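Local coordinates for protein separin (Saccharomyces cerevisiae, PDB 5U1T) that cleaves the Scc1 subunit of cohesin at the onset of anaphase, as a caspase-like cysteine protease held inactive by securin for most of the cell cycle, at residues 755-760 and 1081-1086; 802-805 and 811-814; 1034-1039 and 1507-1512. One frame throughout, in Å; residues are numbered along the deposited sequence.

The three contacts form one cluster, with centres about 11 Å apart for contacts 1 and 2, 10 Å for contacts 2 and 3 and 13 Å for contacts 1 and 3. Contact 1 packs directly on contact 2, Val760 CG2 lying 3.6 Å from Ile802 CG2. Contact 2 joins contact 3 through a probable backbone hydrogen bond of 2.9 Å between Arg805 O and Asn1036 N. Contacts 1 and 3 do not touch, yet helix 1075-1088 serves both, since it carries 1081-1086 and also meets Asn1036 and Glu1509. All three lie away from the probable catalytic Cys1497, although 1507-1512 belongs to the same loop after strand 1492-1494.

Contact 1. Residues 755-760 and 1081-1086; sequences NVISAV and LLFDKV
Val756 and Ile757 meet Phe1083 and Val1086 in an apolar helix-helix packing between the first turn of helix 756-775 and the C-terminal half of helix 1075-1088. The short helical segments cross at -41° with axes 11.6 Å apart, a spacing wide enough that side chains alone bridge it. Val756 approaches the Phe1083 ring obliquely: its CB is 3.7 Å from Phe1083 CE1, and its CG2, the branch beside the backbone N, is 3.7 Å from Phe1083 CZ. Ile757 instead stands at the ring edge, with its CD1 4.3 Å from Phe1083 CD1. The same methyl also meets Val1086, Ile757 CD1 to Val1086 CG1 at 3.6 Å, where the two side chains cross at about a right angle. Val1086 presents CG1 because that methyl is anti to the backbone N (chi1 169°).

Beyond this shell, Ile751 and Ile802 also pack on Val756, while Ile806 and Ile1109 touch Phe1083. Ser758 N donates to Asn1108 OD1 at the start of helix 756-775. Helix 1075-1088 is tied to the protease part of the chain by Lys1085, whose NZ is hydrogen-bonded to both Lys1484 O and Leu1519 O.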
# COMPACT_ATOMS: atom_id res chain seq x y z
N ASN A 755 -17.67 -6.86 14.84
CA ASN A 755 -17.39 -8.18 14.26
C ASN A 755 -15.92 -8.56 14.36
O ASN A 755 -15.21 -8.61 13.35
CB ASN A 755 -17.81 -8.23 12.80
CG ASN A 755 -19.29 -8.29 12.64
OD1 ASN A 755 -20.03 -8.15 13.62
ND2 ASN A 755 -19.75 -8.51 11.42
N VAL A 756 -15.49 -8.86 15.57
CA VAL A 756 -14.09 -9.03 15.87
C VAL A 756 -13.50 -10.17 15.09
O VAL A 756 -12.44 -10.01 14.49
CB VAL A 756 -13.87 -9.24 17.36
CG1 VAL A 756 -12.42 -9.60 17.64
CG2 VAL A 756 -14.26 -7.99 18.11
N ILE A 757 -14.19 -11.31 15.07
CA ILE A 757 -13.64 -12.50 14.43
C ILE A 757 -13.38 -12.30 12.95
O ILE A 757 -12.25 -12.44 12.48
CB ILE A 757 -14.56 -13.72 14.58
CG1 ILE A 757 -14.85 -13.99 16.07
CG2 ILE A 757 -13.95 -14.94 13.88
CD1 ILE A 757 -13.60 -14.17 16.88
N SER A 758 -14.43 -11.99 12.21
CA SER A 758 -14.30 -11.85 10.77
C SER A 758 -13.35 -10.69 10.43
O SER A 758 -12.62 -10.76 9.45
CB SER A 758 -15.69 -11.68 10.13
OG SER A 758 -16.26 -10.44 10.47
N ALA A 759 -13.30 -9.64 11.25
CA ALA A 759 -12.30 -8.59 11.03
C ALA A 759 -10.88 -9.14 11.16
O ALA A 759 -9.99 -8.75 10.42
CB ALA A 759 -12.50 -7.44 12.00
N VAL A 760 -10.67 -10.05 12.11
CA VAL A 760 -9.36 -10.69 12.27
C VAL A 760 -9.04 -11.50 11.03
O VAL A 760 -7.92 -11.45 10.53
CB VAL A 760 -9.30 -11.61 13.52
CG1 VAL A 760 -8.04 -12.46 13.49
CG2 VAL A 760 -9.32 -10.78 14.78
N LEU A 1081 -12.10 -13.96 27.71
CA LEU A 1081 -11.84 -15.39 27.73
C LEU A 1081 -12.52 -16.08 26.55
O LEU A 1081 -11.94 -16.97 25.93
CB LEU A 1081 -12.31 -16.01 29.06
CG LEU A 1081 -11.58 -15.47 30.29
CD1 LEU A 1081 -12.33 -15.81 31.60
CD2 LEU A 1081 -10.14 -15.95 30.34
N LEU A 1082 -13.73 -15.67 26.23
CA LEU A 1082 -14.45 -16.27 25.13
C LEU A 1082 -13.77 -15.92 23.81
O LEU A 1082 -13.63 -16.76 22.92
CB LEU A 1082 -15.90 -15.81 25.11
CG LEU A 1082 -16.73 -16.40 23.98
CD1 LEU A 1082 -17.13 -17.85 24.26
CD2 LEU A 1082 -17.93 -15.53 23.75
N PHE A 1083 -13.33 -14.67 23.67
CA PHE A 1083 -12.63 -14.26 22.47
C PHE A 1083 -11.36 -15.08 22.31
O PHE A 1083 -11.04 -15.53 21.21
CB PHE A 1083 -12.30 -12.77 22.50
CG PHE A 1083 -13.36 -11.91 21.89
CD1 PHE A 1083 -13.92 -12.26 20.67
CD2 PHE A 1083 -13.83 -10.79 22.54
CE1 PHE A 1083 -14.91 -11.48 20.10
CE2 PHE A 1083 -14.82 -10.01 21.98
CZ PHE A 1083 -15.36 -10.36 20.75
N ASP A 1084 -10.67 -15.30 23.42
CA ASP A 1084 -9.48 -16.12 23.42
C ASP A 1084 -9.79 -17.51 22.91
O ASP A 1084 -9.10 -18.02 22.03
CB ASP A 1084 -8.87 -16.22 24.82
CG ASP A 1084 -7.54 -16.94 24.81
OD1 ASP A 1084 -7.53 -18.18 24.77
OD2 ASP A 1084 -6.50 -16.26 24.83
N LYS A 1085 -10.83 -18.13 23.46
CA LYS A 1085 -11.22 -19.48 23.07
C LYS A 1085 -11.60 -19.53 21.58
O LYS A 1085 -11.03 -20.32 20.82
CB LYS A 1085 -12.36 -19.98 23.95
CG LYS A 1085 -12.87 -21.39 23.65
CD LYS A 1085 -11.94 -22.49 24.13
CE LYS A 1085 -12.59 -23.86 23.92
NZ LYS A 1085 -11.74 -25.03 24.29
N VAL A 1086 -12.53 -18.67 21.16
CA VAL A 1086 -13.02 -18.69 19.78
C VAL A 1086 -11.92 -18.45 18.75
O VAL A 1086 -11.76 -19.23 17.80
CB VAL A 1086 -14.13 -17.64 19.57
CG1 VAL A 1086 -14.43 -17.49 18.09
CG2 VAL A 1086 -15.38 -18.04 20.33

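Contact 2. Residues 802-805 and 811-814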
# COMPACT_ATOMS: atom_id res chain seq x y z
N ILE A 802 -7.33 -4.48 16.74
CA ILE A 802 -8.44 -5.40 16.95
C ILE A 802 -8.22 -6.21 18.24
O ILE A 802 -9.17 -6.49 18.98
CB ILE A 802 -8.63 -6.38 15.77
CG1 ILE A 802 -9.03 -5.64 14.49
CG2 ILE A 802 -9.71 -7.40 16.07
CD1 ILE A 802 -9.05 -6.55 13.26
N HIS A 803 -6.97 -6.53 18.52
CA HIS A 803 -6.62 -7.31 19.68
C HIS A 803 -6.53 -6.46 20.97
O HIS A 803 -6.64 -7.00 22.07
CB HIS A 803 -5.32 -8.07 19.42
CG HIS A 803 -5.47 -9.18 18.42
ND1 HIS A 803 -5.67 -10.49 18.79
CD2 HIS A 803 -5.46 -9.17 17.07
CE1 HIS A 803 -5.78 -11.24 17.71
NE2 HIS A 803 -5.65 -10.46 16.65
N ILE A 804 -6.35 -5.15 20.83
CA ILE A 804 -6.46 -4.23 21.96
C ILE A 804 -7.91 -4.15 22.36
O ILE A 804 -8.24 -4.26 23.54
CB ILE A 804 -5.94 -2.84 21.63
CG1 ILE A 804 -4.42 -2.86 21.58
CG2 ILE A 804 -6.39 -1.83 22.66
CD1 ILE A 804 -3.84 -1.71 20.80
N ARG A 805 -8.79 -3.99 21.38
CA ARG A 805 -10.21 -3.95 21.64
C ARG A 805 -10.71 -5.14 22.46
O ARG A 805 -11.54 -4.97 23.33
CB ARG A 805 -10.98 -3.87 20.33
CG ARG A 805 -12.45 -4.13 20.52
CD ARG A 805 -13.19 -4.11 19.24
NE ARG A 805 -13.92 -2.86 19.07
CZ ARG A 805 -15.24 -2.76 19.11
NH1 ARG A 805 -15.82 -1.57 18.92
NH2 ARG A 805 -15.99 -3.85 19.34
N ASP A 811 -1.57 -11.47 21.80
CA ASP A 811 -1.46 -11.30 20.36
C ASP A 811 -0.88 -9.96 20.01
O ASP A 811 -0.26 -9.80 18.96
CB ASP A 811 -2.82 -11.44 19.68
CG ASP A 811 -3.41 -12.81 19.86
OD1 ASP A 811 -3.13 -13.69 19.02
OD2 ASP A 811 -4.16 -13.02 20.84
N CYS A 812 -1.09 -8.99 20.88
CA CYS A 812 -0.59 -7.65 20.65
C CYS A 812 0.92 -7.64 20.75
O CYS A 812 1.61 -7.02 19.93
CB CYS A 812 -1.20 -6.67 21.65
SG CYS A 812 -2.87 -6.15 21.21
N GLU A 813 1.43 -8.34 21.75
CA GLU A 813 2.87 -8.47 21.90
C GLU A 813 3.46 -9.11 20.66
O GLU A 813 4.49 -8.67 20.17
CB GLU A 813 3.22 -9.30 23.13
CG GLU A 813 3.14 -8.53 24.42
CD GLU A 813 4.02 -7.29 24.44
OE1 GLU A 813 3.48 -6.18 24.28
OE2 GLU A 813 5.24 -7.42 24.62
N PHE A 814 2.79 -10.13 20.13
CA PHE A 814 3.33 -10.85 18.98
C PHE A 814 3.43 -9.94 17.77
O PHE A 814 4.47 -9.86 17.10
CB PHE A 814 2.46 -12.06 18.65
CG PHE A 814 2.96 -12.84 17.46
CD1 PHE A 814 2.57 -12.50 16.17
CD2 PHE A 814 3.84 -13.89 17.63
CE1 PHE A 814 3.04 -13.21 15.06
CE2 PHE A 814 4.31 -14.61 16.54
CZ PHE A 814 3.91 -14.27 15.24
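His803 and Ile804 face Asp811 and Cys812 across the tight turn that joins helix 782-805 to helix 809-825. The two backbones come close here, the CA atoms of His803 and Cys812 being 6.1 Å apart, and side chains fill the angle between the helices without a hydrogen bond across it.

The imidazole of His803 and the Asp811 side chain cross each other obliquely. Asp811 CB lies 3.7 Å from His803 CG, neither squarely over the ring nor at its rim, and the carboxylate plane is tilted 34° from that of the imidazole. In both residues CG stands beside the backbone N, at chi1 -70° in His803 and -63° in Asp811, and this brings the ring and Asp811 CB together. The carboxylate is engaged elsewhere. Asp811 OD2 is hydrogen-bonded to Ser808 OG within the turn, which limits rotation of the group, and Asp811 OD1 is hydrogen-bonded to an aromatic side chain of another protein chain, probably securin.

On the other flank, Cys812 directs its sulfur into the corner where helix 782-805 ends, SG again taking the position beside its own backbone N. Cys812 SG sits 3.6 Å from His803 CB, equally close to Ile804 N at 3.6 Å, and 3.7 Å from Ile804 CG1, so the thiol group is set against two neighbouring residues of the facing helix. Ile804 offers its longer branch to the sulfur, and this is an apolar contact.

The turn is enclosed by several elements. Helix 829-845 covers Ile804 and Cys812 with Tyr842, and Leu1508 from the loop after strand 1492-1494 touches the same two residues. On the far flank of helix 782-805, Ile802 packs against helices 729-752 and 756-775.

Contact 3. Residues 1034-1039 and 1507-1512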
# COMPACT_ATOMS: atom_id res chain seq x y z
N LEU A 1034 -17.96 -1.15 22.41
CA LEU A 1034 -16.92 -0.89 23.42
C LEU A 1034 -15.74 -1.85 23.37
O LEU A 1034 -15.90 -3.04 23.13
CB LEU A 1034 -17.53 -0.93 24.81
CG LEU A 1034 -18.68 0.04 25.03
CD1 LEU A 1034 -19.32 -0.12 26.41
CD2 LEU A 1034 -18.14 1.42 24.84
N ASP A 1035 -14.55 -1.32 23.60
CA ASP A 1035 -13.40 -2.17 23.85
C ASP A 1035 -13.51 -2.67 25.27
O ASP A 1035 -14.13 -2.00 26.11
CB ASP A 1035 -12.10 -1.41 23.65
CG ASP A 1035 -12.08 -0.14 24.45
OD1 ASP A 1035 -12.68 0.86 23.98
OD2 ASP A 1035 -11.49 -0.15 25.57
N ASN A 1036 -12.92 -3.82 25.56
CA ASN A 1036 -13.08 -4.44 26.86
C ASN A 1036 -12.73 -3.54 28.03
O ASN A 1036 -13.43 -3.54 29.04
CB ASN A 1036 -12.27 -5.73 26.94
CG ASN A 1036 -12.84 -6.70 27.95
OD1 ASN A 1036 -13.97 -7.20 27.79
ND2 ASN A 1036 -12.08 -6.98 29.02
N HIS A 1037 -11.67 -2.75 27.90
CA HIS A 1037 -11.26 -1.90 29.00
C HIS A 1037 -12.29 -0.78 29.26
O HIS A 1037 -12.44 -0.31 30.38
CB HIS A 1037 -9.88 -1.31 28.75
CG HIS A 1037 -9.45 -0.30 29.77
ND1 HIS A 1037 -8.92 -0.65 31.00
CD2 HIS A 1037 -9.50 1.05 29.76
CE1 HIS A 1037 -8.66 0.44 31.69
NE2 HIS A 1037 -8.98 1.49 30.95
N GLU A 1038 -13.00 -0.38 28.21
CA GLU A 1038 -14.06 0.61 28.35
C GLU A 1038 -15.33 -0.04 28.93
O GLU A 1038 -16.07 0.59 29.68
CB GLU A 1038 -14.38 1.28 27.01
CG GLU A 1038 -15.41 2.40 27.10
CD GLU A 1038 -14.98 3.54 28.03
OE1 GLU A 1038 -13.76 3.74 28.19
OE2 GLU A 1038 -15.85 4.24 28.60
N LEU A 1039 -15.57 -1.30 28.56
CA LEU A 1039 -16.71 -2.04 29.06
C LEU A 1039 -16.55 -2.21 30.56
O LEU A 1039 -17.51 -2.27 31.29
CB LEU A 1039 -16.84 -3.41 28.38
CG LEU A 1039 -17.99 -4.29 28.86
CD1 LEU A 1039 -19.35 -3.67 28.56
CD2 LEU A 1039 -17.90 -5.71 28.27
N LYS A 1507 -3.49 -1.95 30.55
CA LYS A 1507 -4.93 -1.94 30.38
C LYS A 1507 -5.43 -3.07 29.52
O LYS A 1507 -6.59 -3.11 29.13
CB LYS A 1507 -5.37 -0.60 29.79
CG LYS A 1507 -4.96 0.58 30.64
CD LYS A 1507 -5.19 1.89 29.92
CE LYS A 1507 -4.37 3.01 30.58
NZ LYS A 1507 -2.91 2.62 30.66
N LEU A 1508 -4.55 -4.01 29.21
CA LEU A 1508 -4.99 -5.20 28.51
C LEU A 1508 -5.09 -6.36 29.51
O LEU A 1508 -4.59 -6.27 30.64
CB LEU A 1508 -4.05 -5.54 27.36
CG LEU A 1508 -3.86 -4.52 26.23
CD1 LEU A 1508 -3.00 -5.14 25.12
CD2 LEU A 1508 -5.21 -4.00 25.69
N GLU A 1509 -5.76 -7.44 29.10
CA GLU A 1509 -5.89 -8.62 29.94
C GLU A 1509 -4.59 -9.41 29.94
O GLU A 1509 -3.94 -9.55 28.91
CB GLU A 1509 -7.04 -9.50 29.47
CG GLU A 1509 -8.38 -8.83 29.50
CD GLU A 1509 -8.74 -8.30 30.87
OE1 GLU A 1509 -8.52 -9.01 31.88
OE2 GLU A 1509 -9.23 -7.16 30.95
N PRO A 1510 -4.21 -9.91 31.11
CA PRO A 1510 -3.00 -10.70 31.23
C PRO A 1510 -3.31 -12.14 30.88
O PRO A 1510 -4.48 -12.46 30.67
CB PRO A 1510 -2.65 -10.56 32.71
CG PRO A 1510 -3.99 -10.50 33.37
CD PRO A 1510 -4.90 -9.77 32.40
N THR A 1511 -2.30 -13.00 30.79
CA THR A 1511 -2.59 -14.43 30.72
C THR A 1511 -1.47 -15.26 31.29
O THR A 1511 -0.41 -14.75 31.65
CB THR A 1511 -2.85 -14.94 29.29
OG1 THR A 1511 -3.39 -16.27 29.36
CG2 THR A 1511 -1.55 -14.93 28.44
N GLY A 1512 -1.73 -16.56 31.34
CA GLY A 1512 -0.89 -17.50 32.04
C GLY A 1512 -1.55 -18.85 31.91
O GLY A 1512 -2.64 -18.98 31.36
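The imidazole of His1037 has one face laid against the aliphatic chain of Lys1507, while the Asn1036 amide and the Glu1509 carboxylate, the one pair of flat groups that meet, stand nearly perpendicular with planes 88° apart. Over the His1037 ring the contact is a CH-pi interaction: Lys1507 CB is 4.0 Å from the ring centroid and 19° off the normal, displaced toward the rim. The lysine chain then runs obliquely along that rim, with Lys1507 CG 3.8 Å from His1037 CE1 and Lys1507 CD 3.9 Å from His1037 NE2. His1037 reaches across because its CG is anti to the backbone N (chi1 173°). The lysine bends at its last torsion, and its NZ forms a salt bridge with Glu847.

Nearby, Asn1036 ND2 and Glu1509 OE2 approach to 3.4 Å. Both residues have clearer partners elsewhere: Asn1036 ND2 is hydrogen-bonded to Pro1076 O, and Glu1509 OE1 to Ser1364 OG. A bend midway along the glutamate folds it so that its carboxylate comes toward the amide.

These groups sit at the start of helix 1036-1054, whose N-cap is Asp1035. Its OD2 accepts from Glu1038 N at 3.1 Å, the donor coming from above the carboxylate plane. Segment 1507-1512 belongs to the loop that follows strand 1492-1494 of the protease domain, so the contact joins that domain to the start of a helix far earlier in the chain.

Chemically, the segments meet through methylenes on a ring rather than through opposed charges. Lys1507 NZ is 6.2 Å from His1037 NE2, and Glu1509 OE2 is 6.5 Å from His1037 ND1. Neither charged group touches the imidazole, and the two would probably pull its ionisation in opposite senses.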